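Local coordinates for oxidoreductase, NAD-binding/iron-sulfur cluster-binding protein (Nitratireductor pacificus pht-3B, PDB 6ZXU) that binds cobalamin and two [4Fe-4S] clusters and, as a catabolic reductive dehalogenase, probably removes halogen atoms from organohalide substrates, at residues R281-G286 and I383-Y388; P356-R361 and S476-H481; V395-A400 and L523-D528; P402-A407 and N487-M492; D421-M426 and S516-T521. All blocks are in the same frame, centred on the assembly; numbering follows the deposited sequence.

Interaction 1: residues R281-G286 and I383-Y388; sequences RPLHMG and IKALGY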
# COMPACT_ATOMS: atom_id res chain seq x y z
N ARG A 281 -22.12 -4.15 -7.12
CA ARG A 281 -21.10 -4.32 -8.12
C ARG A 281 -20.55 -5.71 -7.99
O ARG A 281 -20.19 -6.09 -6.91
CB ARG A 281 -19.93 -3.33 -7.94
CG ARG A 281 -20.09 -1.98 -8.54
CD ARG A 281 -18.95 -1.04 -8.08
NE ARG A 281 -17.69 -1.15 -8.81
CZ ARG A 281 -17.55 -0.69 -10.04
NH1 ARG A 281 -18.55 -0.13 -10.66
NH2 ARG A 281 -16.41 -0.82 -10.68
N PRO A 282 -20.31 -6.41 -9.12
CA PRO A 282 -19.56 -7.62 -9.08
C PRO A 282 -18.16 -7.40 -8.43
O PRO A 282 -17.52 -6.38 -8.66
CB PRO A 282 -19.40 -8.00 -10.55
CG PRO A 282 -20.52 -7.33 -11.23
CD PRO A 282 -20.73 -6.05 -10.48
N LEU A 283 -17.73 -8.35 -7.61
CA LEU A 283 -16.50 -8.24 -6.88
C LEU A 283 -15.34 -8.01 -7.88
O LEU A 283 -14.43 -7.21 -7.63
CB LEU A 283 -16.28 -9.46 -6.01
CG LEU A 283 -14.98 -9.56 -5.21
CD1 LEU A 283 -14.90 -8.38 -4.29
CD2 LEU A 283 -14.85 -10.86 -4.44
N HIS A 284 -15.40 -8.66 -9.03
CA HIS A 284 -14.31 -8.52 -9.98
C HIS A 284 -14.14 -7.15 -10.58
O HIS A 284 -13.10 -6.86 -11.19
CB HIS A 284 -14.37 -9.55 -11.12
CG HIS A 284 -15.55 -9.38 -12.02
ND1 HIS A 284 -15.54 -8.52 -13.11
CD2 HIS A 284 -16.76 -9.97 -12.01
CE1 HIS A 284 -16.72 -8.55 -13.69
NE2 HIS A 284 -17.47 -9.43 -13.05
N MET A 285 -15.08 -6.27 -10.37
CA MET A 285 -15.00 -4.90 -10.90
C MET A 285 -14.29 -3.89 -9.99
O MET A 285 -14.11 -2.70 -10.39
CB MET A 285 -16.38 -4.39 -11.24
CG MET A 285 -16.93 -5.13 -12.49
SD MET A 285 -18.54 -4.51 -12.88
CE MET A 285 -18.17 -2.90 -13.59
N GLY A 286 -13.95 -4.28 -8.76
CA GLY A 286 -13.27 -3.38 -7.87
C GLY A 286 -14.22 -2.33 -7.33
O GLY A 286 -15.36 -2.23 -7.74
N ILE A 383 -9.20 -13.90 -11.12
CA ILE A 383 -7.99 -13.31 -10.59
C ILE A 383 -8.28 -11.91 -10.02
O ILE A 383 -7.83 -11.59 -8.94
CB ILE A 383 -6.91 -13.27 -11.71
CG1 ILE A 383 -6.30 -14.66 -11.94
CG2 ILE A 383 -5.79 -12.30 -11.37
CD1 ILE A 383 -5.51 -15.21 -10.78
N LYS A 384 -9.04 -11.11 -10.72
CA LYS A 384 -9.47 -9.84 -10.19
C LYS A 384 -10.30 -9.95 -8.90
O LYS A 384 -9.97 -9.33 -7.91
CB LYS A 384 -10.18 -9.00 -11.22
CG LYS A 384 -9.31 -8.65 -12.39
CD LYS A 384 -10.05 -7.80 -13.39
CE LYS A 384 -9.15 -7.43 -14.54
NZ LYS A 384 -9.87 -6.54 -15.45
N ALA A 385 -11.30 -10.80 -8.90
CA ALA A 385 -12.10 -11.05 -7.72
C ALA A 385 -11.20 -11.51 -6.56
O ALA A 385 -11.40 -11.07 -5.39
CB ALA A 385 -13.17 -12.11 -8.01
N LEU A 386 -10.24 -12.35 -6.84
CA LEU A 386 -9.34 -12.85 -5.85
C LEU A 386 -8.51 -11.73 -5.26
O LEU A 386 -8.42 -11.59 -4.02
CB LEU A 386 -8.47 -13.93 -6.44
CG LEU A 386 -7.50 -14.61 -5.53
CD1 LEU A 386 -8.26 -15.20 -4.34
CD2 LEU A 386 -6.66 -15.71 -6.20
N GLY A 387 -7.98 -10.87 -6.09
CA GLY A 387 -7.19 -9.72 -5.56
C GLY A 387 -8.04 -8.79 -4.70
O GLY A 387 -7.59 -8.39 -3.64
N TYR A 388 -9.29 -8.53 -5.08
CA TYR A 388 -10.17 -7.62 -4.31
C TYR A 388 -10.57 -8.24 -2.98
O TYR A 388 -10.45 -7.62 -1.93
CB TYR A 388 -11.36 -7.16 -5.13
CG TYR A 388 -10.94 -6.31 -6.31
CD1 TYR A 388 -10.24 -5.09 -6.11
CD2 TYR A 388 -11.25 -6.65 -7.59
CE1 TYR A 388 -9.84 -4.33 -7.17
CE2 TYR A 388 -10.88 -5.85 -8.68
CZ TYR A 388 -10.17 -4.71 -8.47
OH TYR A 388 -9.78 -3.89 -9.52
O HOH W 1 -11.22 -4.47 -11.75
O HOH W 2 -11.47 -1.38 -10.37

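Interaction 2: residues P356-R361 and S476-H481; sequences PLQGTR and SHSNAH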
# COMPACT_ATOMS: atom_id res chain seq x y z
N PRO A 356 11.27 -15.80 0.58
CA PRO A 356 11.45 -17.20 0.14
C PRO A 356 10.19 -17.84 -0.38
O PRO A 356 10.29 -18.90 -1.02
CB PRO A 356 11.90 -17.92 1.44
CG PRO A 356 12.55 -16.83 2.23
CD PRO A 356 11.70 -15.64 1.98
N LEU A 357 9.03 -17.19 -0.16
CA LEU A 357 7.77 -17.76 -0.59
C LEU A 357 7.27 -17.21 -1.90
O LEU A 357 6.18 -17.51 -2.28
CB LEU A 357 6.69 -17.58 0.49
CG LEU A 357 7.02 -18.06 1.92
CD1 LEU A 357 5.76 -18.08 2.76
CD2 LEU A 357 7.62 -19.43 1.92
N GLN A 358 8.09 -16.41 -2.58
CA GLN A 358 7.60 -15.64 -3.79
C GLN A 358 7.23 -16.51 -4.97
O GLN A 358 6.37 -16.15 -5.74
CB GLN A 358 8.61 -14.57 -4.18
CG GLN A 358 8.54 -13.43 -3.19
CD GLN A 358 9.36 -12.23 -3.59
OE1 GLN A 358 9.72 -12.07 -4.73
NE2 GLN A 358 9.67 -11.40 -2.64
N GLY A 359 7.82 -17.69 -5.11
CA GLY A 359 7.38 -18.66 -6.09
C GLY A 359 8.42 -19.13 -7.11
O GLY A 359 9.59 -18.90 -6.94
N THR A 360 7.93 -19.69 -8.21
CA THR A 360 8.68 -20.51 -9.13
C THR A 360 8.88 -19.81 -10.47
O THR A 360 8.05 -19.04 -10.91
CB THR A 360 7.89 -21.81 -9.50
OG1 THR A 360 6.57 -21.49 -10.04
CG2 THR A 360 7.77 -22.70 -8.32
N ARG A 361 10.02 -20.03 -11.08
CA ARG A 361 10.31 -19.55 -12.42
C ARG A 361 10.15 -20.64 -13.49
O ARG A 361 10.00 -20.31 -14.64
CB ARG A 361 11.70 -18.99 -12.48
CG ARG A 361 12.02 -17.85 -11.55
CD ARG A 361 13.44 -17.44 -11.65
NE ARG A 361 13.87 -16.42 -10.67
CZ ARG A 361 14.14 -16.67 -9.39
NH1 ARG A 361 13.96 -17.88 -8.90
NH2 ARG A 361 14.56 -15.71 -8.58
N SER A 476 5.81 -13.88 -7.34
CA SER A 476 5.55 -12.45 -7.03
C SER A 476 6.85 -11.66 -7.04
O SER A 476 7.95 -12.18 -6.97
CB SER A 476 4.83 -12.30 -5.68
OG SER A 476 5.66 -12.61 -4.65
N HIS A 477 6.70 -10.36 -7.21
CA HIS A 477 7.78 -9.42 -7.37
C HIS A 477 7.59 -8.24 -6.45
O HIS A 477 6.80 -7.34 -6.71
CB HIS A 477 7.79 -9.00 -8.85
CG HIS A 477 7.96 -10.14 -9.80
ND1 HIS A 477 9.17 -10.67 -10.13
CD2 HIS A 477 7.05 -10.82 -10.50
CE1 HIS A 477 9.00 -11.63 -11.01
NE2 HIS A 477 7.73 -11.73 -11.26
N SER A 478 8.30 -8.27 -5.33
CA SER A 478 8.14 -7.38 -4.20
C SER A 478 9.21 -6.31 -4.14
O SER A 478 10.14 -6.29 -4.91
CB SER A 478 8.12 -8.20 -2.90
OG SER A 478 9.43 -8.73 -2.69
N ASN A 479 9.07 -5.39 -3.18
CA ASN A 479 10.10 -4.38 -2.97
C ASN A 479 11.44 -5.08 -2.60
O ASN A 479 12.49 -4.60 -2.94
CB ASN A 479 9.72 -3.41 -1.83
CG ASN A 479 9.70 -4.09 -0.42
OD1 ASN A 479 8.91 -5.09 -0.14
ND2 ASN A 479 10.51 -3.54 0.49
N ALA A 480 11.34 -6.19 -1.88
CA ALA A 480 12.51 -6.93 -1.40
C ALA A 480 13.16 -7.76 -2.49
O ALA A 480 14.37 -7.99 -2.45
CB ALA A 480 12.16 -7.78 -0.22
N HIS A 481 12.39 -8.13 -3.49
CA HIS A 481 12.93 -8.90 -4.59
C HIS A 481 12.00 -8.92 -5.75
O HIS A 481 10.96 -9.60 -5.73
CB HIS A 481 13.21 -10.33 -4.12
CG HIS A 481 14.01 -11.13 -5.10
ND1 HIS A 481 13.48 -11.62 -6.28
CD2 HIS A 481 15.30 -11.49 -5.08
CE1 HIS A 481 14.42 -12.26 -6.94
NE2 HIS A 481 15.54 -12.19 -6.23

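Interaction 3: residues V395-A400 and L523-D528; sequences VGICRA and LPMSVD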
# COMPACT_ATOMS: atom_id res chain seq x y z
N VAL A 395 -6.81 -4.05 -9.50
CA VAL A 395 -6.22 -5.21 -10.15
C VAL A 395 -6.33 -5.05 -11.69
O VAL A 395 -7.37 -4.66 -12.20
CB VAL A 395 -6.89 -6.57 -9.78
CG1 VAL A 395 -6.13 -7.73 -10.39
CG2 VAL A 395 -7.01 -6.77 -8.30
N GLY A 396 -5.21 -5.21 -12.36
CA GLY A 396 -5.16 -5.23 -13.81
C GLY A 396 -4.22 -6.33 -14.28
O GLY A 396 -3.36 -6.77 -13.57
N ILE A 397 -4.32 -6.68 -15.54
CA ILE A 397 -3.59 -7.75 -16.14
C ILE A 397 -3.05 -7.36 -17.50
O ILE A 397 -3.78 -6.71 -18.28
CB ILE A 397 -4.53 -9.01 -16.33
CG1 ILE A 397 -5.17 -9.39 -14.99
CG2 ILE A 397 -3.70 -10.17 -16.89
CD1 ILE A 397 -6.33 -10.32 -15.10
N CYS A 398 -1.82 -7.66 -17.74
CA CYS A 398 -1.15 -7.41 -19.04
C CYS A 398 -0.26 -8.58 -19.40
O CYS A 398 0.06 -9.43 -18.59
CB CYS A 398 -0.40 -6.05 -19.06
SG CYS A 398 1.06 -5.94 -18.02
N ARG A 399 0.18 -8.64 -20.68
CA ARG A 399 1.30 -9.52 -21.02
C ARG A 399 2.61 -9.04 -20.43
O ARG A 399 2.94 -7.85 -20.50
CB ARG A 399 1.44 -9.58 -22.56
CG ARG A 399 0.29 -10.34 -23.13
CD ARG A 399 0.53 -10.91 -24.55
NE ARG A 399 -0.48 -11.97 -24.79
CZ ARG A 399 -0.28 -13.28 -24.57
NH1 ARG A 399 0.90 -13.75 -24.14
NH2 ARG A 399 -1.26 -14.13 -24.84
N ALA A 400 3.38 -9.96 -19.90
CA ALA A 400 4.71 -9.69 -19.35
C ALA A 400 5.71 -9.72 -20.48
O ALA A 400 6.27 -10.77 -20.81
CB ALA A 400 5.07 -10.73 -18.28
N LEU A 523 -0.85 -18.60 -16.08
CA LEU A 523 -2.29 -18.76 -16.20
C LEU A 523 -2.87 -17.94 -17.31
O LEU A 523 -2.71 -16.73 -17.34
CB LEU A 523 -2.97 -18.39 -14.91
CG LEU A 523 -4.46 -18.52 -14.88
CD1 LEU A 523 -4.83 -20.00 -14.86
CD2 LEU A 523 -5.06 -17.81 -13.67
N PRO A 524 -3.55 -18.56 -18.28
CA PRO A 524 -4.12 -17.77 -19.41
C PRO A 524 -5.24 -16.85 -18.99
O PRO A 524 -6.22 -17.31 -18.38
CB PRO A 524 -4.65 -18.86 -20.42
CG PRO A 524 -3.83 -20.04 -20.07
CD PRO A 524 -3.59 -20.00 -18.56
N MET A 525 -5.08 -15.55 -19.31
CA MET A 525 -6.03 -14.52 -18.89
C MET A 525 -6.20 -13.52 -20.01
O MET A 525 -5.19 -13.21 -20.63
CB MET A 525 -5.50 -13.80 -17.65
CG MET A 525 -5.34 -14.65 -16.43
SD MET A 525 -4.48 -13.89 -15.02
CE MET A 525 -2.85 -13.69 -15.72
N SER A 526 -7.40 -13.00 -20.19
CA SER A 526 -7.58 -11.83 -21.02
C SER A 526 -6.89 -10.59 -20.40
O SER A 526 -6.90 -10.40 -19.17
CB SER A 526 -9.03 -11.50 -21.21
OG SER A 526 -9.68 -12.63 -21.73
N VAL A 527 -6.24 -9.79 -21.23
CA VAL A 527 -5.45 -8.65 -20.78
C VAL A 527 -6.29 -7.41 -20.85
O VAL A 527 -7.30 -7.37 -21.56
CB VAL A 527 -4.10 -8.47 -21.56
CG1 VAL A 527 -3.27 -9.69 -21.42
CG2 VAL A 527 -4.33 -8.12 -22.96
N ASP A 528 -6.00 -6.47 -19.96
CA ASP A 528 -6.57 -5.15 -20.01
C ASP A 528 -5.85 -4.28 -21.01
O ASP A 528 -4.89 -4.71 -21.58
CB ASP A 528 -6.54 -4.50 -18.61
CG ASP A 528 -7.47 -5.28 -17.63
OD1 ASP A 528 -8.70 -5.21 -17.78
OD2 ASP A 528 -6.97 -6.00 -16.74

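Interaction 4: residues P402-A407 and N487-M492; sequences PWMYYA and NPAILM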
# COMPACT_ATOMS: atom_id res chain seq x y z
N PRO A 402 9.11 -9.18 -22.68
CA PRO A 402 10.48 -9.46 -22.24
C PRO A 402 11.22 -8.24 -21.78
O PRO A 402 12.02 -8.32 -20.82
CB PRO A 402 11.18 -10.11 -23.51
CG PRO A 402 9.99 -10.69 -24.22
CD PRO A 402 8.84 -9.76 -24.03
N TRP A 403 10.93 -7.10 -22.39
CA TRP A 403 11.67 -5.91 -22.01
C TRP A 403 11.24 -5.39 -20.60
O TRP A 403 11.82 -4.41 -20.16
CB TRP A 403 11.48 -4.79 -23.07
CG TRP A 403 10.06 -4.54 -23.45
CD1 TRP A 403 9.34 -5.18 -24.42
CD2 TRP A 403 9.18 -3.60 -22.87
NE1 TRP A 403 8.07 -4.67 -24.47
CE2 TRP A 403 7.97 -3.72 -23.50
CE3 TRP A 403 9.30 -2.66 -21.82
CZ2 TRP A 403 6.88 -2.90 -23.18
CZ3 TRP A 403 8.25 -1.87 -21.54
CH2 TRP A 403 7.05 -1.99 -22.21
N MET A 404 10.20 -5.97 -20.00
CA MET A 404 9.73 -5.58 -18.63
C MET A 404 10.56 -6.33 -17.52
O MET A 404 10.54 -5.93 -16.37
CB MET A 404 8.27 -5.93 -18.44
CG MET A 404 7.31 -5.17 -19.36
SD MET A 404 5.65 -5.75 -19.07
CE MET A 404 4.71 -4.65 -20.13
N TYR A 405 11.30 -7.39 -17.90
CA TYR A 405 12.18 -8.07 -17.00
C TYR A 405 13.52 -7.39 -16.98
O TYR A 405 14.01 -6.91 -18.01
CB TYR A 405 12.35 -9.54 -17.40
CG TYR A 405 11.12 -10.41 -17.29
CD1 TYR A 405 10.11 -10.35 -18.23
CD2 TYR A 405 11.00 -11.32 -16.27
CE1 TYR A 405 9.00 -11.17 -18.14
CE2 TYR A 405 9.90 -12.17 -16.19
CZ TYR A 405 8.93 -12.12 -17.11
OH TYR A 405 7.87 -12.95 -17.03
N TYR A 406 14.16 -7.35 -15.84
CA TYR A 406 15.55 -6.92 -15.75
C TYR A 406 16.46 -7.83 -16.57
O TYR A 406 16.15 -8.98 -16.84
CB TYR A 406 16.04 -6.93 -14.32
CG TYR A 406 15.44 -5.88 -13.41
CD1 TYR A 406 15.84 -4.57 -13.49
CD2 TYR A 406 14.54 -6.25 -12.40
CE1 TYR A 406 15.26 -3.63 -12.65
CE2 TYR A 406 13.98 -5.34 -11.56
CZ TYR A 406 14.35 -4.04 -11.69
OH TYR A 406 13.84 -3.10 -10.80
N ALA A 407 17.57 -7.30 -17.01
CA ALA A 407 18.53 -8.08 -17.84
C ALA A 407 19.27 -9.16 -17.06
O ALA A 407 19.49 -10.27 -17.56
CB ALA A 407 19.50 -7.14 -18.51
N ASN A 487 6.73 -0.34 -13.44
CA ASN A 487 6.10 0.75 -14.19
C ASN A 487 5.45 0.38 -15.49
O ASN A 487 4.29 0.75 -15.72
CB ASN A 487 7.10 1.88 -14.40
CG ASN A 487 7.61 2.41 -13.07
OD1 ASN A 487 8.14 1.64 -12.27
ND2 ASN A 487 7.50 3.67 -12.88
N PRO A 488 6.19 -0.28 -16.42
CA PRO A 488 5.55 -0.54 -17.73
C PRO A 488 4.37 -1.50 -17.63
O PRO A 488 3.43 -1.39 -18.38
CB PRO A 488 6.69 -1.14 -18.51
CG PRO A 488 7.67 -1.60 -17.59
CD PRO A 488 7.59 -0.70 -16.40
N ALA A 489 4.40 -2.40 -16.63
CA ALA A 489 3.24 -3.23 -16.35
C ALA A 489 2.06 -2.45 -15.82
O ALA A 489 0.93 -2.68 -16.25
CB ALA A 489 3.64 -4.34 -15.41
N ILE A 490 2.27 -1.49 -14.95
CA ILE A 490 1.19 -0.59 -14.49
C ILE A 490 0.59 0.13 -15.72
O ILE A 490 -0.63 0.23 -15.84
CB ILE A 490 1.67 0.44 -13.46
CG1 ILE A 490 2.18 -0.28 -12.21
CG2 ILE A 490 0.57 1.39 -13.08
CD1 ILE A 490 3.04 0.65 -11.36
N LEU A 491 1.46 0.59 -16.63
CA LEU A 491 0.97 1.30 -17.84
C LEU A 491 0.18 0.37 -18.76
O LEU A 491 -0.92 0.71 -19.16
CB LEU A 491 2.12 1.86 -18.59
CG LEU A 491 1.70 2.67 -19.79
CD1 LEU A 491 1.11 4.02 -19.42
CD2 LEU A 491 2.92 2.87 -20.68
N MET A 492 0.74 -0.77 -19.09
CA MET A 492 0.09 -1.74 -20.02
C MET A 492 -1.16 -2.40 -19.47
O MET A 492 -2.09 -2.69 -20.19
CB MET A 492 1.04 -2.81 -20.47
CG MET A 492 2.17 -2.33 -21.41
SD MET A 492 1.50 -1.32 -22.79
CE MET A 492 3.01 -0.34 -22.86

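Interaction 5: residues D421-M426 and S516-T521; sequences DYAVVM and SIVFTT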
# COMPACT_ATOMS: atom_id res chain seq x y z
N ASP A 421 4.38 -15.52 -18.96
CA ASP A 421 3.62 -14.85 -20.02
C ASP A 421 2.82 -13.65 -19.63
O ASP A 421 2.58 -12.81 -20.45
CB ASP A 421 2.65 -15.88 -20.59
CG ASP A 421 3.36 -17.00 -21.45
OD1 ASP A 421 4.48 -16.75 -21.94
OD2 ASP A 421 2.78 -18.14 -21.55
N TYR A 422 2.33 -13.61 -18.38
CA TYR A 422 1.41 -12.58 -17.95
C TYR A 422 1.88 -11.91 -16.66
O TYR A 422 2.59 -12.51 -15.88
CB TYR A 422 0.01 -13.14 -17.71
CG TYR A 422 -0.63 -13.75 -18.91
CD1 TYR A 422 -1.21 -12.94 -19.89
CD2 TYR A 422 -0.53 -15.14 -19.15
CE1 TYR A 422 -1.74 -13.48 -21.04
CE2 TYR A 422 -1.05 -15.68 -20.30
CZ TYR A 422 -1.66 -14.86 -21.21
OH TYR A 422 -2.20 -15.36 -22.33
N ALA A 423 1.47 -10.66 -16.49
CA ALA A 423 1.74 -9.89 -15.26
C ALA A 423 0.41 -9.49 -14.68
O ALA A 423 -0.44 -8.92 -15.39
CB ALA A 423 2.57 -8.65 -15.55
N VAL A 424 0.18 -9.88 -13.45
CA VAL A 424 -0.96 -9.40 -12.67
C VAL A 424 -0.44 -8.27 -11.77
O VAL A 424 0.50 -8.43 -11.02
CB VAL A 424 -1.58 -10.49 -11.83
CG1 VAL A 424 -2.83 -9.97 -11.08
CG2 VAL A 424 -1.94 -11.65 -12.75
N VAL A 425 -1.00 -7.08 -11.97
CA VAL A 425 -0.55 -5.87 -11.33
C VAL A 425 -1.65 -5.43 -10.38
O VAL A 425 -2.83 -5.28 -10.74
CB VAL A 425 -0.33 -4.76 -12.36
CG1 VAL A 425 0.33 -3.55 -11.72
CG2 VAL A 425 0.54 -5.28 -13.47
N MET A 426 -1.24 -5.15 -9.15
CA MET A 426 -2.18 -4.66 -8.12
C MET A 426 -1.65 -3.41 -7.48
O MET A 426 -0.46 -3.26 -7.32
CB MET A 426 -2.45 -5.70 -7.12
CG MET A 426 -3.19 -6.82 -7.76
SD MET A 426 -3.42 -8.30 -6.78
CE MET A 426 -1.69 -8.82 -6.67
N SER A 516 2.61 -0.47 -6.11
CA SER A 516 2.21 -1.60 -6.91
C SER A 516 2.91 -2.83 -6.35
O SER A 516 3.98 -2.77 -5.78
CB SER A 516 2.60 -1.42 -8.38
OG SER A 516 3.98 -1.18 -8.48
N ILE A 517 2.27 -3.96 -6.56
CA ILE A 517 2.89 -5.28 -6.50
C ILE A 517 2.53 -5.97 -7.83
O ILE A 517 1.46 -5.76 -8.40
CB ILE A 517 2.37 -6.05 -5.25
CG1 ILE A 517 3.08 -7.39 -5.03
CG2 ILE A 517 0.86 -6.29 -5.34
CD1 ILE A 517 4.45 -7.32 -4.53
N VAL A 518 3.45 -6.75 -8.33
CA VAL A 518 3.28 -7.55 -9.53
C VAL A 518 3.57 -9.01 -9.21
O VAL A 518 4.47 -9.33 -8.45
CB VAL A 518 4.21 -7.09 -10.66
CG1 VAL A 518 4.01 -7.94 -11.88
CG2 VAL A 518 3.99 -5.67 -11.01
N PHE A 519 2.70 -9.91 -9.69
CA PHE A 519 3.13 -11.28 -9.83
C PHE A 519 2.95 -11.71 -11.25
O PHE A 519 1.97 -11.37 -11.89
CB PHE A 519 2.50 -12.31 -8.86
CG PHE A 519 1.11 -12.66 -9.16
CD1 PHE A 519 0.05 -11.94 -8.58
CD2 PHE A 519 0.81 -13.81 -9.90
CE1 PHE A 519 -1.25 -12.30 -8.81
CE2 PHE A 519 -0.51 -14.14 -10.15
CZ PHE A 519 -1.53 -13.39 -9.62
N THR A 520 3.96 -12.43 -11.73
CA THR A 520 3.92 -12.99 -13.08
C THR A 520 3.40 -14.42 -13.03
O THR A 520 3.53 -15.09 -12.01
CB THR A 520 5.26 -12.91 -13.76
OG1 THR A 520 6.28 -13.49 -12.94
CG2 THR A 520 5.62 -11.40 -14.01
N THR A 521 2.79 -14.86 -14.11
CA THR A 521 2.23 -16.18 -14.19
C THR A 521 2.08 -16.65 -15.62
O THR A 521 2.01 -15.86 -16.53
CB THR A 521 0.89 -16.25 -13.43
OG1 THR A 521 0.40 -17.60 -13.35
CG2 THR A 521 -0.18 -15.34 -13.98

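Interaction 1: residues R281-G286 and I383-Y388
His-284 and Ala-385 bring the two backbones together, their CA atoms 4.0 Å apart, where the short 3-10 turn 283-285 lies against helix 376-390. The turn is closed by backbone bonds from Met-285 N to Pro-282 O and from Gly-286 N to Leu-283 O. No direct hydrogen bond crosses between the segments; the join is a loop-on-helix packing made mainly round Tyr-388. Its side chain leaves the helix with CG anti to the carbonyl carbon (chi1 -65°), which lays the ring against the loop. Gly-286 CA sits over one face of that ring, 3.5 Å from the centroid, in a CH-pi contact, while His-284 O approaches the ring edge. Leu-283 and Tyr-388 slide past each other in opposite directions: Leu-283 CD1 reaches Tyr-388 CB at 3.8 Å, and Leu-283 CD2 lies 4.1 Å from Ala-385 CB. Arg-281 folds back over its own loop, its NE bonding in the guanidinium plane to Gly-286 O at 2.8 Å; Glu-291 forms a salt bridge with the same guanidinium. Tyr-388 OH also forms a hydrogen bond with Val-395 N, and one bridging water stands 2.7 Å from Tyr-388 OH while donating to His-284 O.

Interaction 2: residues P356-R361 and S476-H481
Gln-358 meets Ser-476 where the loop after helix 342-354 comes alongside the edge strand 474-477. This is the tight part of the contact. Ser-476 N donates to Gln-358 O at 2.8 Å with an N-H...O angle of 160°, the donor tilted from the carbonyl plane. Beyond that bond the Gln-358 side chain lies along the turn that follows the strand. Its CG leaves beside the backbone N (chi1 -74°) and the chain then runs extended, carrying CG past Ser-476 OG at 3.3 Å and the terminal amide in between Ser-476, Ser-478 and His-481. The turn receiving it is braced from within: His-481 N donates to Ser-478 OG at 3.1 Å, an ST motif, and Ser-478 N bonds to His-481 O at 3.0 Å.

The exposed Arg-361 makes a much looser meeting. Its NH2 comes within 3.8 Å of His-481 CE1, with guanidinium and imidazole planes 81° apart, and the ring carbon lies at the guanidinium edge. The charge has a firmer partner in Glu-483, which forms a salt bridge with Arg-361 NE. On the strand, His-477 points away from the loop and bonds through NE2 to Thr-520, its side chain about 7 Å from the bound cobalamin. The arrangement is a loop docked on the edge strand of a four-stranded antiparallel sheet, beside the chain leading to the cobalamin site.

Interaction 3: residues V395-A400 and L523-D528
Asp-528 holds Ile-397 by two hydrogen bonds, one from its backbone and one to its side chain. Asp-528 N donates to Ile-397 O at 2.8 Å with an N-H...O angle of 159°. In return Ile-397 N gives its hydrogen to Asp-528 OD2 at 3.0 Å, using the anti lone pair of that oxygen. The carboxylate oxygen takes the strand N-H much as a carbonyl of a further strand might. Asp-528 CG lies beside its own backbone N (chi1 -66°), which turns OD2 back to the strand, and OD1 forms a salt bridge with Lys-384; with both oxygens engaged, the carboxylate has little freedom to swing.

Outward from the pair, Ile-397 crosses Met-525 at about a right angle. The branch methyl CG2 of Ile-397 touches Met-525 CE at 3.8 Å, and Ile-397 CD1 lies 4.0 Å from Met-525 SD. On the exposed side Val-527 CG1 rests against the strand backbone, 3.7 Å from Arg-399 N.

The loop 523-528 crosses the edge of strand 394-399, one of the two outer strands, steeply (111° between directions); the strand's other edge pairs with strand 422-429. Ile-397 and Met-525 also pack on helix 376-390, while Cys-398 meets helix 486-492.

Interaction 4: residues P402-A407 and N487-M492
Pro-488 is the bump of this contact, its ring projecting from helix 486-492 into the angle between Trp-403 and Met-404. The proline comes at the six-membered end of the indole: Pro-488 CB lies 3.5 Å from Trp-403 CZ3, and the two side chains slide past each other in opposite directions. Its CG also reaches Met-404 CG at 4.0 Å, touching the second wall of the notch. The two walls meet where Met-404 CG lies over one face of the Trp-403 indole, offset toward the rim.

Beyond CG the Met-404 chain runs extended (chi2 177°, chi3 176°), like a finger laid against the helix. Its sulfur passes Ala-489 CB at 4.4 Å, and its CE rests where Pro-488 O and Met-492 CG, one turn apart, come together, at 3.9 and 3.7 Å. Met-492, bent at chi2 and chi3, brings its own methyl to the indole edge, a looser touch.

Trp-403, Tyr-406, Pro-488 and Ile-490 all belong to the cobalamin pocket, and Tyr-406 OH bonds to the cofactor. Trp-403 NE1 is taken by Glu-401. With no hydrogen bond between these segments, the join rests on the fit of apolar carbon surfaces, consistent with an apolar wall beside the cofactor.

Interaction 5: residues D421-M426 and S516-T521
Val-424 and Phe-519 are partners in a hydrogen-bonded pair of the antiparallel strands 422-426 and 516-521. Val-424 N donates to Phe-519 O at 2.8 Å, and Phe-519 N returns a bond to Val-424 O. The same reciprocal pairing joins Tyr-422 with Thr-521 and Met-426 with Ile-517.

Followed outward, Phe-519 begins at CB, from which CG takes the place between backbone N and carbonyl carbon (chi1 74°), laying the ring beside Val-424. CD1 is 3.9 Å from Val-424 CB and 4.1 Å from Met-426 CE, the methyl lying at the ring edge. Further out CE1 meets Val-424 CB at 3.5 Å; Val-424 CG2 is 3.6 Å from CZ at the tip and 3.9 Å from CE2. Val-424 CB thus sits over one face, offset toward the CE1-CZ rim and 23° off the normal, in a CH-pi contact.

Met-426 CB also lies 3.8 Å from Ile-517 CG2. The face carrying these residues packs on helix 445-469 through Met-463, whereas Val-425 on the other face meets Ala-489 and Ile-490. Ser-516 OG hydrogen-bonds to His-486, and the Ser-516 backbone O to the cobalamin. This is the central pairing of a four-stranded antiparallel sheet covered by helices, with one strand reaching the cobalamin site.

Overall arrangement
Three of the contacts are built on one antiparallel sheet, ordered 394-399, 422-429, 514-521, 474-477. Interaction 5 is its middle; interaction 3, centred 8 Å away, adds one outer strand, and interaction 2, at 11 Å, the other, where His-477 N bonds to Val-518 O at 2.7 Å. Interaction 1 joins from helix 376-390: Lys-384 NZ reaches Asp-528 OD1 of interaction 3 at 2.9 Å, and Ile-383 packs on Val-424. Helix 486-492 of interaction 4 packs on the sheet, with Ala-489 CB 3.8 Å from Val-425 CG2. Interactions 4 and 5 reach the cobalamin pocket directly, the Pro-488 and Ser-516 side chains lying about 4 and 3 Å from the cofactor at their nearest atoms.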